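Local atomic coordinates of putative enoyl-CoA hydratase (Streptomyces avermitilis, PDB entry 3GKB), a protein that probably acts on acyl-CoA thioesters as a member of the enoyl-CoA hydratase/isomerase (crotonase) family, although its own reaction and substrate are not established. Residues B[107-115]-B[198-209]; B[93-103]-B[151-159]. One frame throughout, in Å; residues are numbered along the deposited sequence.

Contact 1: residues B[107-115]-B[198-209]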
ATOM      1  N   GLN B 107      22.069   1.644 -12.013  1.00 16.33           N
ATOM      2  CA  GLN B 107      21.423   0.585 -12.793  1.00 15.59           C
ATOM      3  C   GLN B 107      20.091   0.193 -12.162  1.00 15.50           C
ATOM      4  O   GLN B 107      19.908   0.313 -10.963  1.00 14.94           O
ATOM      5  CB  GLN B 107      22.291  -0.682 -12.839  1.00 16.00           C
ATOM      6  CG  GLN B 107      23.506  -0.605 -13.752  1.00 15.83           C
ATOM      7  CD  GLN B 107      24.730   0.069 -13.095  1.00 17.38           C
ATOM      8  OE1 GLN B 107      24.741   0.328 -11.900  1.00 18.46           O
ATOM      9  NE2 GLN B 107      25.760   0.346 -13.898  1.00 15.88           N
ATOM     10  N   VAL B 108      19.187  -0.347 -12.966  1.00 15.21           N
ATOM     11  CA  VAL B 108      17.977  -0.965 -12.408  1.00 15.56           C
ATOM     12  C   VAL B 108      18.422  -2.229 -11.690  1.00 15.48           C
ATOM     13  O   VAL B 108      19.184  -3.031 -12.262  1.00 16.27           O
ATOM     14  CB  VAL B 108      16.994  -1.345 -13.518  1.00 15.27           C
ATOM     15  CG1 VAL B 108      15.789  -2.135 -12.924  1.00 15.74           C
ATOM     16  CG2 VAL B 108      16.550  -0.095 -14.287  1.00 16.53           C
ATOM     17  N   THR B 109      18.001  -2.410 -10.436  1.00 15.65           N
ATOM     18  CA  THR B 109      18.394  -3.586  -9.660  1.00 15.09           C
ATOM     19  C   THR B 109      17.170  -4.541  -9.512  1.00 15.38           C
ATOM     20  O   THR B 109      16.036  -4.122  -9.163  1.00 13.72           O
ATOM     21  CB  THR B 109      18.915  -3.190  -8.283  1.00 15.46           C
ATOM     22  OG1 THR B 109      17.946  -2.351  -7.618  1.00 15.32           O
ATOM     23  CG2 THR B 109      20.270  -2.430  -8.395  1.00 16.82           C
ATOM     24  N   ILE B 110      17.396  -5.816  -9.831  1.00 14.95           N
ATOM     25  CA  ILE B 110      16.344  -6.821  -9.825  1.00 14.20           C
ATOM     26  C   ILE B 110      16.804  -7.994  -8.964  1.00 15.10           C
ATOM     27  O   ILE B 110      17.907  -8.487  -9.159  1.00 15.49           O
ATOM     28  CB  ILE B 110      16.053  -7.339 -11.268  1.00 15.49           C
ATOM     29  CG1 ILE B 110      15.577  -6.204 -12.171  1.00 14.78           C
ATOM     30  CG2 ILE B 110      14.988  -8.466 -11.241  1.00 14.57           C
ATOM     31  CD1 ILE B 110      15.509  -6.590 -13.687  1.00 16.39           C
ATOM     32  N   VAL B 111      15.980  -8.434  -8.019  1.00 14.78           N
ATOM     33  CA  VAL B 111      16.293  -9.652  -7.236  1.00 14.72           C
ATOM     34  C   VAL B 111      15.411 -10.794  -7.736  1.00 14.67           C
ATOM     35  O   VAL B 111      14.197 -10.630  -7.902  1.00 14.48           O
ATOM     36  CB  VAL B 111      16.068  -9.450  -5.711  1.00 14.66           C
ATOM     37  CG1 VAL B 111      16.048 -10.811  -4.960  1.00 14.63           C
ATOM     38  CG2 VAL B 111      17.148  -8.492  -5.101  1.00 15.84           C
ATOM     39  N   LYS B 112      16.045 -11.921  -8.024  1.00 14.63           N
ATOM     40  CA  LYS B 112      15.370 -13.175  -8.322  1.00 15.51           C
ATOM     41  C   LYS B 112      15.459 -14.077  -7.089  1.00 15.49           C
ATOM     42  O   LYS B 112      16.545 -14.622  -6.795  1.00 15.84           O
ATOM     43  CB  LYS B 112      16.034 -13.860  -9.506  1.00 16.06           C
ATOM     44  CG  LYS B 112      15.411 -15.203  -9.842  1.00 17.78           C
ATOM     45  CD  LYS B 112      15.907 -15.729 -11.192  1.00 17.22           C
ATOM     46  CE  LYS B 112      17.343 -16.158 -11.146  1.00 17.98           C
ATOM     47  NZ  LYS B 112      17.796 -16.816 -12.428  1.00 17.86           N
ATOM     48  N   LEU B 113      14.332 -14.242  -6.400  1.00 15.23           N
ATOM     49  CA  LEU B 113      14.270 -14.945  -5.122  1.00 15.37           C
ATOM     50  C   LEU B 113      13.595 -16.299  -5.288  1.00 16.48           C
ATOM     51  O   LEU B 113      12.375 -16.384  -5.444  1.00 15.18           O
ATOM     52  CB  LEU B 113      13.518 -14.106  -4.077  1.00 15.52           C
ATOM     53  CG  LEU B 113      13.386 -14.739  -2.677  1.00 14.77           C
ATOM     54  CD1 LEU B 113      14.797 -14.837  -2.026  1.00 15.30           C
ATOM     55  CD2 LEU B 113      12.427 -13.984  -1.785  1.00 15.52           C
ATOM     56  N   ALA B 114      14.400 -17.351  -5.196  1.00 18.30           N
ATOM     57  CA  ALA B 114      13.904 -18.707  -5.309  1.00 18.62           C
ATOM     58  C   ALA B 114      13.799 -19.397  -3.961  1.00 19.54           C
ATOM     59  O   ALA B 114      12.885 -20.212  -3.778  1.00 22.22           O
ATOM     60  CB  ALA B 114      14.771 -19.524  -6.277  1.00 18.39           C
ATOM     61  N   GLY B 115      14.651 -19.032  -3.011  1.00 18.07           N
ATOM     62  CA  GLY B 115      14.699 -19.676  -1.717  1.00 18.23           C
ATOM     63  C   GLY B 115      14.426 -18.719  -0.561  1.00 17.93           C
ATOM     64  O   GLY B 115      13.666 -17.741  -0.701  1.00 17.96           O
ATOM     65  N   LEU B 198      10.130 -18.719 -13.208  1.00 19.02           N
ATOM     66  CA  LEU B 198      10.776 -17.545 -12.651  1.00 18.48           C
ATOM     67  C   LEU B 198      12.051 -17.121 -13.382  1.00 18.89           C
ATOM     68  O   LEU B 198      12.276 -15.928 -13.598  1.00 18.13           O
ATOM     69  CB  LEU B 198      11.076 -17.788 -11.171  1.00 17.17           C
ATOM     70  CG  LEU B 198      11.770 -16.633 -10.456  1.00 16.04           C
ATOM     71  CD1 LEU B 198      10.883 -15.414 -10.459  1.00 13.54           C
ATOM     72  CD2 LEU B 198      12.237 -17.075  -9.047  1.00 14.51           C
ATOM     73  N   ASP B 199      12.880 -18.093 -13.753  1.00 18.33           N
ATOM     74  CA  ASP B 199      14.172 -17.810 -14.388  1.00 18.42           C
ATOM     75  C   ASP B 199      13.973 -17.123 -15.748  1.00 18.20           C
ATOM     76  O   ASP B 199      14.631 -16.108 -16.051  1.00 17.55           O
ATOM     77  CB  ASP B 199      14.982 -19.089 -14.569  1.00 18.93           C
ATOM     78  CG  ASP B 199      15.421 -19.704 -13.260  1.00 22.19           C
ATOM     79  OD1 ASP B 199      15.913 -18.937 -12.380  1.00 24.57           O
ATOM     80  OD2 ASP B 199      15.268 -20.961 -13.136  1.00 24.07           O
ATOM     81  N   GLU B 200      13.087 -17.671 -16.566  1.00 18.34           N
ATOM     82  CA  GLU B 200      12.787 -17.061 -17.861  1.00 19.61           C
ATOM     83  C   GLU B 200      12.076 -15.689 -17.718  1.00 17.94           C
ATOM     84  O   GLU B 200      12.357 -14.759 -18.469  1.00 17.78           O
ATOM     85  CB  GLU B 200      11.996 -18.035 -18.780  1.00 20.31           C
ATOM     86  CG  GLU B 200      12.849 -19.213 -19.288  1.00 26.32           C
ATOM     87  CD  GLU B 200      12.234 -19.901 -20.523  1.00 33.04           C
ATOM     88  OE1 GLU B 200      10.995 -19.839 -20.670  1.00 36.25           O
ATOM     89  OE2 GLU B 200      12.998 -20.459 -21.350  1.00 39.08           O
ATOM     90  N   TYR B 201      11.193 -15.553 -16.739  1.00 16.44           N
ATOM     91  CA  TYR B 201      10.494 -14.296 -16.498  1.00 16.10           C
ATOM     92  C   TYR B 201      11.460 -13.140 -16.142  1.00 15.79           C
ATOM     93  O   TYR B 201      11.398 -12.051 -16.728  1.00 16.64           O
ATOM     94  CB  TYR B 201       9.513 -14.483 -15.342  1.00 16.42           C
ATOM     95  CG  TYR B 201       8.596 -13.327 -15.153  1.00 17.66           C
ATOM     96  CD1 TYR B 201       7.288 -13.365 -15.650  1.00 22.27           C
ATOM     97  CD2 TYR B 201       9.010 -12.181 -14.483  1.00 20.34           C
ATOM     98  CE1 TYR B 201       6.430 -12.293 -15.473  1.00 22.27           C
ATOM     99  CE2 TYR B 201       8.161 -11.109 -14.322  1.00 19.49           C
ATOM    100  CZ  TYR B 201       6.873 -11.177 -14.811  1.00 22.47           C
ATOM    101  OH  TYR B 201       6.011 -10.110 -14.652  1.00 24.98           O
ATOM    102  N   VAL B 202      12.359 -13.397 -15.196  1.00 15.16           N
ATOM    103  CA  VAL B 202      13.359 -12.390 -14.796  1.00 15.54           C
ATOM    104  C   VAL B 202      14.313 -12.076 -15.953  1.00 16.54           C
ATOM    105  O   VAL B 202      14.618 -10.909 -16.225  1.00 16.09           O
ATOM    106  CB  VAL B 202      14.098 -12.808 -13.513  1.00 16.19           C
ATOM    107  CG1 VAL B 202      15.292 -11.859 -13.182  1.00 16.13           C
ATOM    108  CG2 VAL B 202      13.079 -12.915 -12.359  1.00 16.09           C
ATOM    109  N   ASP B 203      14.736 -13.108 -16.680  1.00 17.28           N
ATOM    110  CA  ASP B 203      15.591 -12.856 -17.841  1.00 18.61           C
ATOM    111  C   ASP B 203      14.917 -11.934 -18.882  1.00 17.74           C
ATOM    112  O   ASP B 203      15.545 -10.996 -19.401  1.00 17.46           O
ATOM    113  CB  ASP B 203      16.031 -14.176 -18.457  1.00 19.09           C
ATOM    114  CG  ASP B 203      16.986 -13.976 -19.622  1.00 25.75           C
ATOM    115  OD1 ASP B 203      18.114 -13.473 -19.412  1.00 28.31           O
ATOM    116  OD2 ASP B 203      16.580 -14.293 -20.762  1.00 32.12           O
ATOM    117  N   ARG B 204      13.648 -12.193 -19.170  1.00 17.37           N
ATOM    118  CA  ARG B 204      12.876 -11.351 -20.073  1.00 18.79           C
ATOM    119  C   ARG B 204      12.763  -9.909 -19.589  1.00 17.85           C
ATOM    120  O   ARG B 204      12.979  -8.980 -20.375  1.00 17.41           O
ATOM    121  CB  ARG B 204      11.469 -11.905 -20.291  1.00 19.40           C
ATOM    122  CG  ARG B 204      10.615 -11.040 -21.213  1.00 23.97           C
ATOM    123  CD  ARG B 204       9.225 -11.611 -21.498  1.00 30.07           C
ATOM    124  NE  ARG B 204       8.369 -11.629 -20.312  1.00 35.89           N
ATOM    125  CZ  ARG B 204       7.750 -10.560 -19.775  1.00 38.18           C
ATOM    126  NH1 ARG B 204       7.851  -9.352 -20.306  1.00 36.76           N
ATOM    127  NH2 ARG B 204       7.009 -10.717 -18.688  1.00 42.50           N
ATOM    128  N   VAL B 205      12.417  -9.724 -18.311  1.00 16.94           N
ATOM    129  CA  VAL B 205      12.283  -8.371 -17.737  1.00 17.08           C
ATOM    130  C   VAL B 205      13.637  -7.652 -17.845  1.00 16.62           C
ATOM    131  O   VAL B 205      13.703  -6.521 -18.301  1.00 16.76           O
ATOM    132  CB  VAL B 205      11.810  -8.418 -16.269  1.00 17.21           C
ATOM    133  CG1 VAL B 205      12.068  -7.083 -15.550  1.00 17.29           C
ATOM    134  CG2 VAL B 205      10.304  -8.830 -16.207  1.00 17.92           C
ATOM    135  N   ALA B 206      14.715  -8.318 -17.438  1.00 16.49           N
ATOM    136  CA  ALA B 206      16.057  -7.709 -17.449  1.00 15.75           C
ATOM    137  C   ALA B 206      16.497  -7.289 -18.857  1.00 16.66           C
ATOM    138  O   ALA B 206      16.984  -6.183 -19.055  1.00 15.93           O
ATOM    139  CB  ALA B 206      17.109  -8.644 -16.791  1.00 15.66           C
ATOM    140  N   ARG B 207      16.309  -8.173 -19.817  1.00 17.15           N
ATOM    141  CA  ARG B 207      16.702  -7.912 -21.191  1.00 18.14           C
ATOM    142  C   ARG B 207      15.840  -6.849 -21.819  1.00 17.28           C
ATOM    143  O   ARG B 207      16.365  -5.997 -22.513  1.00 17.55           O
ATOM    144  CB  ARG B 207      16.716  -9.196 -22.028  1.00 18.39           C
ATOM    145  CG  ARG B 207      17.864 -10.154 -21.602  1.00 21.01           C
ATOM    146  CD  ARG B 207      19.308  -9.604 -21.805  1.00 23.80           C
ATOM    147  NE  ARG B 207      19.549  -9.315 -23.218  1.00 27.21           N
ATOM    148  CZ  ARG B 207      19.963 -10.200 -24.132  1.00 29.26           C
ATOM    149  NH1 ARG B 207      20.117  -9.807 -25.390  1.00 27.34           N
ATOM    150  NH2 ARG B 207      20.233 -11.469 -23.798  1.00 30.34           N
ATOM    151  N   ASN B 208      14.542  -6.852 -21.517  1.00 16.61           N
ATOM    152  CA  ASN B 208      13.631  -5.809 -22.032  1.00 17.44           C
ATOM    153  C   ASN B 208      13.961  -4.419 -21.494  1.00 17.64           C
ATOM    154  O   ASN B 208      13.913  -3.439 -22.239  1.00 17.56           O
ATOM    155  CB  ASN B 208      12.161  -6.156 -21.745  1.00 17.33           C
ATOM    156  CG  ASN B 208      11.598  -7.206 -22.695  1.00 19.80           C
ATOM    157  OD1 ASN B 208      12.300  -7.703 -23.563  1.00 21.01           O
ATOM    158  ND2 ASN B 208      10.317  -7.548 -22.524  1.00 20.08           N
ATOM    159  N   ILE B 209      14.323  -4.338 -20.211  1.00 16.26           N
ATOM    160  CA  ILE B 209      14.750  -3.090 -19.636  1.00 15.47           C
ATOM    161  C   ILE B 209      16.092  -2.653 -20.208  1.00 14.98           C
ATOM    162  O   ILE B 209      16.267  -1.472 -20.531  1.00 15.27           O
ATOM    163  CB  ILE B 209      14.743  -3.116 -18.076  1.00 15.55           C
ATOM    164  CG1 ILE B 209      13.297  -3.312 -17.571  1.00 15.17           C
ATOM    165  CG2 ILE B 209      15.381  -1.831 -17.513  1.00 13.03           C
ATOM    166  CD1 ILE B 209      13.142  -3.520 -16.041  1.00 13.88           C
TER
HETATM  167  O   HOH W   1      17.134 -15.657 -14.942  1.00 23.47           O

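Contact 2: residues B[93-103]-B[151-159]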
ATOM      1  N   ASN B  93      24.307   3.192   9.392  1.00 17.93           N
ATOM      2  CA  ASN B  93      25.187   2.224  10.049  1.00 16.86           C
ATOM      3  C   ASN B  93      25.737   1.188   9.079  1.00 16.51           C
ATOM      4  O   ASN B  93      25.309   1.119   7.905  1.00 15.53           O
ATOM      5  CB  ASN B  93      24.539   1.621  11.293  1.00 16.53           C
ATOM      6  CG  ASN B  93      23.506   0.543  10.971  1.00 16.98           C
ATOM      7  OD1 ASN B  93      23.663  -0.221  10.031  1.00 16.30           O
ATOM      8  ND2 ASN B  93      22.484   0.443  11.810  1.00 17.67           N
ATOM      9  N   VAL B  94      26.680   0.394   9.577  1.00 16.54           N
ATOM     10  CA  VAL B  94      27.444  -0.557   8.750  1.00 17.35           C
ATOM     11  C   VAL B  94      26.548  -1.594   8.035  1.00 17.30           C
ATOM     12  O   VAL B  94      26.823  -2.004   6.923  1.00 15.89           O
ATOM     13  CB  VAL B  94      28.584  -1.240   9.584  1.00 17.97           C
ATOM     14  CG1 VAL B  94      28.030  -2.283  10.556  1.00 18.99           C
ATOM     15  CG2 VAL B  94      29.610  -1.863   8.668  1.00 20.65           C
ATOM     16  N   PHE B  95      25.442  -1.982   8.683  1.00 17.45           N
ATOM     17  CA  PHE B  95      24.502  -2.914   8.102  1.00 17.00           C
ATOM     18  C   PHE B  95      23.538  -2.270   7.121  1.00 16.55           C
ATOM     19  O   PHE B  95      23.262  -2.829   6.040  1.00 16.48           O
ATOM     20  CB  PHE B  95      23.785  -3.636   9.225  1.00 18.01           C
ATOM     21  CG  PHE B  95      24.729  -4.407  10.088  1.00 18.62           C
ATOM     22  CD1 PHE B  95      25.372  -5.532   9.568  1.00 19.42           C
ATOM     23  CD2 PHE B  95      25.058  -3.973  11.358  1.00 20.28           C
ATOM     24  CE1 PHE B  95      26.290  -6.240  10.328  1.00 19.52           C
ATOM     25  CE2 PHE B  95      25.988  -4.684  12.126  1.00 21.31           C
ATOM     26  CZ  PHE B  95      26.595  -5.817  11.607  1.00 19.31           C
ATOM     27  N   GLN B  96      23.010  -1.109   7.500  1.00 15.59           N
ATOM     28  CA  GLN B  96      22.183  -0.305   6.606  1.00 14.96           C
ATOM     29  C   GLN B  96      22.937   0.054   5.332  1.00 15.96           C
ATOM     30  O   GLN B  96      22.328   0.209   4.289  1.00 15.38           O
ATOM     31  CB  GLN B  96      21.713   0.965   7.314  1.00 14.77           C
ATOM     32  CG  GLN B  96      20.793   0.694   8.513  1.00 14.42           C
ATOM     33  CD  GLN B  96      20.549   1.927   9.377  1.00 15.90           C
ATOM     34  OE1 GLN B  96      21.350   2.884   9.364  1.00 16.14           O
ATOM     35  NE2 GLN B  96      19.458   1.907  10.155  1.00 14.66           N
ATOM     36  N   ALA B  97      24.272   0.131   5.399  1.00 15.28           N
ATOM     37  CA  ALA B  97      25.065   0.508   4.223  1.00 16.83           C
ATOM     38  C   ALA B  97      24.879  -0.441   3.038  1.00 17.31           C
ATOM     39  O   ALA B  97      24.957   0.021   1.899  1.00 17.77           O
ATOM     40  CB  ALA B  97      26.539   0.612   4.576  1.00 17.05           C
ATOM     41  N   VAL B  98      24.581  -1.723   3.288  1.00 17.85           N
ATOM     42  CA  VAL B  98      24.327  -2.694   2.203  1.00 17.89           C
ATOM     43  C   VAL B  98      23.062  -2.334   1.415  1.00 17.60           C
ATOM     44  O   VAL B  98      23.095  -2.079   0.196  1.00 15.74           O
ATOM     45  CB  VAL B  98      24.166  -4.142   2.762  1.00 17.97           C
ATOM     46  CG1 VAL B  98      23.840  -5.136   1.634  1.00 18.80           C
ATOM     47  CG2 VAL B  98      25.384  -4.535   3.588  1.00 21.24           C
ATOM     48  N   GLY B  99      21.921  -2.293   2.117  1.00 16.58           N
ATOM     49  CA  GLY B  99      20.674  -1.890   1.464  1.00 16.28           C
ATOM     50  C   GLY B  99      20.726  -0.479   0.879  1.00 16.22           C
ATOM     51  O   GLY B  99      20.207  -0.220  -0.206  1.00 16.63           O
ATOM     52  N   GLU B 100      21.385   0.439   1.565  1.00 16.27           N
ATOM     53  CA  GLU B 100      21.484   1.797   1.053  1.00 17.03           C
ATOM     54  C   GLU B 100      22.311   1.881  -0.224  1.00 17.09           C
ATOM     55  O   GLU B 100      21.982   2.651  -1.116  1.00 17.38           O
ATOM     56  CB  GLU B 100      21.970   2.766   2.144  1.00 17.57           C
ATOM     57  CG  GLU B 100      20.905   2.954   3.243  1.00 18.25           C
ATOM     58  CD  GLU B 100      19.574   3.423   2.682  1.00 18.47           C
ATOM     59  OE1 GLU B 100      19.432   4.617   2.306  1.00 16.79           O
ATOM     60  OE2 GLU B 100      18.662   2.572   2.590  1.00 18.05           O
ATOM     61  N   LEU B 101      23.357   1.059  -0.351  1.00 17.70           N
ATOM     62  CA  LEU B 101      24.112   1.003  -1.629  1.00 18.26           C
ATOM     63  C   LEU B 101      23.190   0.515  -2.766  1.00 17.66           C
ATOM     64  O   LEU B 101      23.098   1.127  -3.825  1.00 17.35           O
ATOM     65  CB  LEU B 101      25.309   0.087  -1.464  1.00 18.53           C
ATOM     66  CG  LEU B 101      26.330   0.014  -2.602  1.00 22.41           C
ATOM     67  CD1 LEU B 101      26.961   1.367  -2.847  1.00 23.69           C
ATOM     68  CD2 LEU B 101      27.340  -1.046  -2.197  1.00 25.67           C
ATOM     69  N   ILE B 102      22.455  -0.561  -2.512  1.00 16.99           N
ATOM     70  CA  ILE B 102      21.499  -1.103  -3.499  1.00 16.20           C
ATOM     71  C   ILE B 102      20.430  -0.056  -3.883  1.00 16.42           C
ATOM     72  O   ILE B 102      20.120   0.151  -5.077  1.00 16.92           O
ATOM     73  CB  ILE B 102      20.823  -2.400  -2.964  1.00 15.94           C
ATOM     74  CG1 ILE B 102      21.844  -3.531  -2.824  1.00 15.57           C
ATOM     75  CG2 ILE B 102      19.691  -2.838  -3.897  1.00 15.99           C
ATOM     76  CD1 ILE B 102      21.418  -4.709  -1.919  1.00 15.17           C
ATOM     77  N   ARG B 103      19.840   0.578  -2.885  1.00 16.11           N
ATOM     78  CA  ARG B 103      18.742   1.533  -3.129  1.00 16.62           C
ATOM     79  C   ARG B 103      19.172   2.713  -4.018  1.00 16.61           C
ATOM     80  O   ARG B 103      18.353   3.265  -4.727  1.00 16.92           O
ATOM     81  CB  ARG B 103      18.224   2.142  -1.823  1.00 16.76           C
ATOM     82  CG  ARG B 103      17.278   1.262  -1.018  1.00 17.80           C
ATOM     83  CD  ARG B 103      16.214   2.085  -0.284  1.00 16.69           C
ATOM     84  NE  ARG B 103      16.783   3.160   0.508  1.00 15.39           N
ATOM     85  CZ  ARG B 103      16.405   4.440   0.505  1.00 18.97           C
ATOM     86  NH1 ARG B 103      17.037   5.309   1.298  1.00 17.62           N
ATOM     87  NH2 ARG B 103      15.393   4.868  -0.232  1.00 19.02           N
ATOM     88  N   PRO B 151      15.439  -5.518  13.268  1.00 16.39           N
ATOM     89  CA  PRO B 151      16.250  -5.259  12.078  1.00 16.76           C
ATOM     90  C   PRO B 151      17.028  -3.959  12.204  1.00 17.14           C
ATOM     91  O   PRO B 151      16.476  -2.951  12.599  1.00 18.48           O
ATOM     92  CB  PRO B 151      15.208  -5.189  10.961  1.00 16.88           C
ATOM     93  CG  PRO B 151      14.053  -5.964  11.469  1.00 16.86           C
ATOM     94  CD  PRO B 151      14.029  -5.776  12.937  1.00 16.86           C
ATOM     95  N   GLY B 152      18.327  -4.016  11.946  1.00 17.18           N
ATOM     96  CA  GLY B 152      19.198  -2.879  12.010  1.00 17.33           C
ATOM     97  C   GLY B 152      19.873  -2.540  10.701  1.00 16.94           C
ATOM     98  O   GLY B 152      20.765  -1.687  10.670  1.00 17.18           O
ATOM     99  N   GLY B 153      19.418  -3.154   9.624  1.00 16.26           N
ATOM    100  CA  GLY B 153      19.950  -2.928   8.308  1.00 17.23           C
ATOM    101  C   GLY B 153      18.992  -2.243   7.334  1.00 17.33           C
ATOM    102  O   GLY B 153      19.181  -2.351   6.117  1.00 18.73           O
ATOM    103  N   GLY B 154      17.979  -1.542   7.863  1.00 16.65           N
ATOM    104  CA  GLY B 154      17.034  -0.790   7.038  1.00 15.77           C
ATOM    105  C   GLY B 154      15.656  -1.442   6.961  1.00 15.52           C
ATOM    106  O   GLY B 154      14.698  -0.799   6.540  1.00 15.69           O
ATOM    107  N   GLY B 155      15.563  -2.706   7.375  1.00 14.85           N
ATOM    108  CA  GLY B 155      14.358  -3.519   7.208  1.00 15.63           C
ATOM    109  C   GLY B 155      13.084  -2.916   7.762  1.00 15.64           C
ATOM    110  O   GLY B 155      12.012  -3.037   7.129  1.00 15.85           O
ATOM    111  N   THR B 156      13.176  -2.280   8.936  1.00 14.94           N
ATOM    112  CA  THR B 156      11.976  -1.676   9.523  1.00 15.21           C
ATOM    113  C   THR B 156      11.443  -0.565   8.596  1.00 14.35           C
ATOM    114  O   THR B 156      10.232  -0.439   8.385  1.00 14.14           O
ATOM    115  CB  THR B 156      12.204  -1.107  10.938  1.00 15.24           C
ATOM    116  OG1 THR B 156      13.126  -0.024  10.896  1.00 16.19           O
ATOM    117  CG2 THR B 156      12.671  -2.194  11.925  1.00 16.68           C
ATOM    118  N   GLN B 157      12.368   0.184   7.990  1.00 14.94           N
ATOM    119  CA  GLN B 157      11.984   1.274   7.110  1.00 14.85           C
ATOM    120  C   GLN B 157      11.571   0.836   5.713  1.00 14.00           C
ATOM    121  O   GLN B 157      10.625   1.416   5.131  1.00 13.46           O
ATOM    122  CB  GLN B 157      13.086   2.332   7.058  1.00 14.20           C
ATOM    123  CG  GLN B 157      13.524   2.815   8.463  1.00 16.07           C
ATOM    124  CD  GLN B 157      12.333   3.314   9.294  1.00 15.75           C
ATOM    125  OE1 GLN B 157      11.680   4.271   8.921  1.00 17.53           O
ATOM    126  NE2 GLN B 157      12.016   2.617  10.382  1.00 16.59           N
ATOM    127  N   TYR B 158      12.257  -0.170   5.168  1.00 14.20           N
ATOM    128  CA  TYR B 158      11.862  -0.712   3.884  1.00 14.05           C
ATOM    129  C   TYR B 158      10.453  -1.316   3.988  1.00 14.22           C
ATOM    130  O   TYR B 158       9.623  -1.120   3.109  1.00 15.47           O
ATOM    131  CB  TYR B 158      12.864  -1.738   3.369  1.00 13.76           C
ATOM    132  CG  TYR B 158      14.310  -1.242   3.270  1.00 14.79           C
ATOM    133  CD1 TYR B 158      14.630   0.130   3.236  1.00 16.00           C
ATOM    134  CD2 TYR B 158      15.350  -2.155   3.223  1.00 16.51           C
ATOM    135  CE1 TYR B 158      15.948   0.552   3.126  1.00 17.86           C
ATOM    136  CE2 TYR B 158      16.650  -1.756   3.144  1.00 17.51           C
ATOM    137  CZ  TYR B 158      16.964  -0.409   3.064  1.00 18.28           C
ATOM    138  OH  TYR B 158      18.296  -0.042   2.982  1.00 17.45           O
ATOM    139  N   LEU B 159      10.194  -2.027   5.076  1.00 13.82           N
ATOM    140  CA  LEU B 159       8.844  -2.550   5.342  1.00 13.90           C
ATOM    141  C   LEU B 159       7.864  -1.430   5.552  1.00 13.78           C
ATOM    142  O   LEU B 159       6.781  -1.447   4.959  1.00 13.94           O
ATOM    143  CB  LEU B 159       8.841  -3.454   6.578  1.00 13.20           C
ATOM    144  CG  LEU B 159       9.417  -4.865   6.312  1.00 13.87           C
ATOM    145  CD1 LEU B 159       9.841  -5.534   7.621  1.00 14.16           C
ATOM    146  CD2 LEU B 159       8.378  -5.747   5.578  1.00 14.21           C
TER
HETATM  147  O   HOH W   2      21.030  -3.578   4.670  1.00 19.28           O

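Contact 1: residues B[107-115]-B[198-209]
Lys-112 NZ gives a hydrogen bond within a salt bridge to Asp-199 OD1, 2.8 Å away, and a second bond to a water that in turn donates to Asp-199 O, so the ammonium holds the carboxylate directly and, through the water, the backbone carbonyl of the same helix residue. This polar corner closes one end of an alpha/beta layer of the crotonase fold, in which helix 195-210 runs antiparallel (175°) to strand 108-113 of the central sheet at an axis separation of 9.5 Å. Lys-112 leaves the strand extended and bends only at chi3 (71°), which carries the amine over to OD1. NZ meets that oxygen on the anti side, 30° out of the carboxylate plane. The lysine's aliphatic part packs meanwhile: CG lies 3.8 Å from Leu-198 CD2 and also touches Val-202 CG2. Farther along, Ile-110 faces the helix with two branches. Its CG2 runs alongside Val-202 CG1 at 3.9 Å, the two side chains pointing opposite ways, while CD1 reaches Val-205 CG1 and the backbone of Ala-206. Phe-132 and Val-57 of the flanking strands widen this apolar floor, and Leu-173 of the second subunit packs on Val-108 and Ile-209. Those two side chains stand roughly perpendicular, Val-108 CG2 meeting Ile-209 CG2 at 3.8 Å.

Contact 2: residues B[93-103]-B[151-159]
Tyr-158 and Glu-100 meet through a short hydrogen bond, the phenol OH donating to OE2 at 2.7 Å on its anti lone pair. Carboxylate and ring planes lie only 26° apart, and OE2 sits at the ring edge. Glu-100 turns back at chi2 (-56°), and Arg-103 grips its carboxylate side-on: NH1 binds OE1 at 2.7 Å through the syn lone pair, and NE meets OE2 at 2.9 Å. OE2 accepts from two donors and OE1 from a third, three bonds that together hold the carboxylate's rotation. With an alanine at Glu-100, the Tyr-158 hydroxyl is likely to lose its mate and the Arg-103 guanidinium to be less firmly oriented, though its NH2 still has Asp-227 O. Arg-103 CD lies 3.7 Å from Tyr-158 CE1, and Gly-154 O sits over one face of the ring toward its rim. Gly-99 brings its bare backbone up to the phenol, where a CB would clash with OH.

At the other end, Asn-93 ND2 donates to Gly-152 O at 3.0 Å, in both the amide and the carbonyl plane. Its CG lies between backbone N and carbonyl carbon (chi1 78°), which lets OD1 receive Gln-96 N. Gln-96 OE1 accepts in return from Asn-93 N, completing a capping box, while its NE2 goes to Glu-236 and CG rests against Gly-152 O. A water ties Phe-95 O and Gly-99 N to Gly-153 O. This is a capped helix start packed against a glycine-rich turn, Gly-152 to Gly-154, with Gly-154 as N-cap of helix 155-163 in the crotonase core.

Contact 1 and contact 2 lie about 22 Å apart, centre to centre, yet are joined by the chain: helix 96-103 of contact 2 is followed, after a short connection, by strand 108-113 of contact 1. They also touch in space, where Ile-102 CG2 packs on Thr-109 OG1 at 4.1 Å. Their segments alternate in sequence, so strand 108-113 is followed by 151-159 before helix 195-210 returns to it. Contact 2 is the deeper, about 8 Å from the chain centre against 17 Å, and a glycerol, probably from crystallisation, lies about 4 Å from the Arg-103 side chain. The two contacts face different neighbours: the second subunit at contact 1, the third at contact 2.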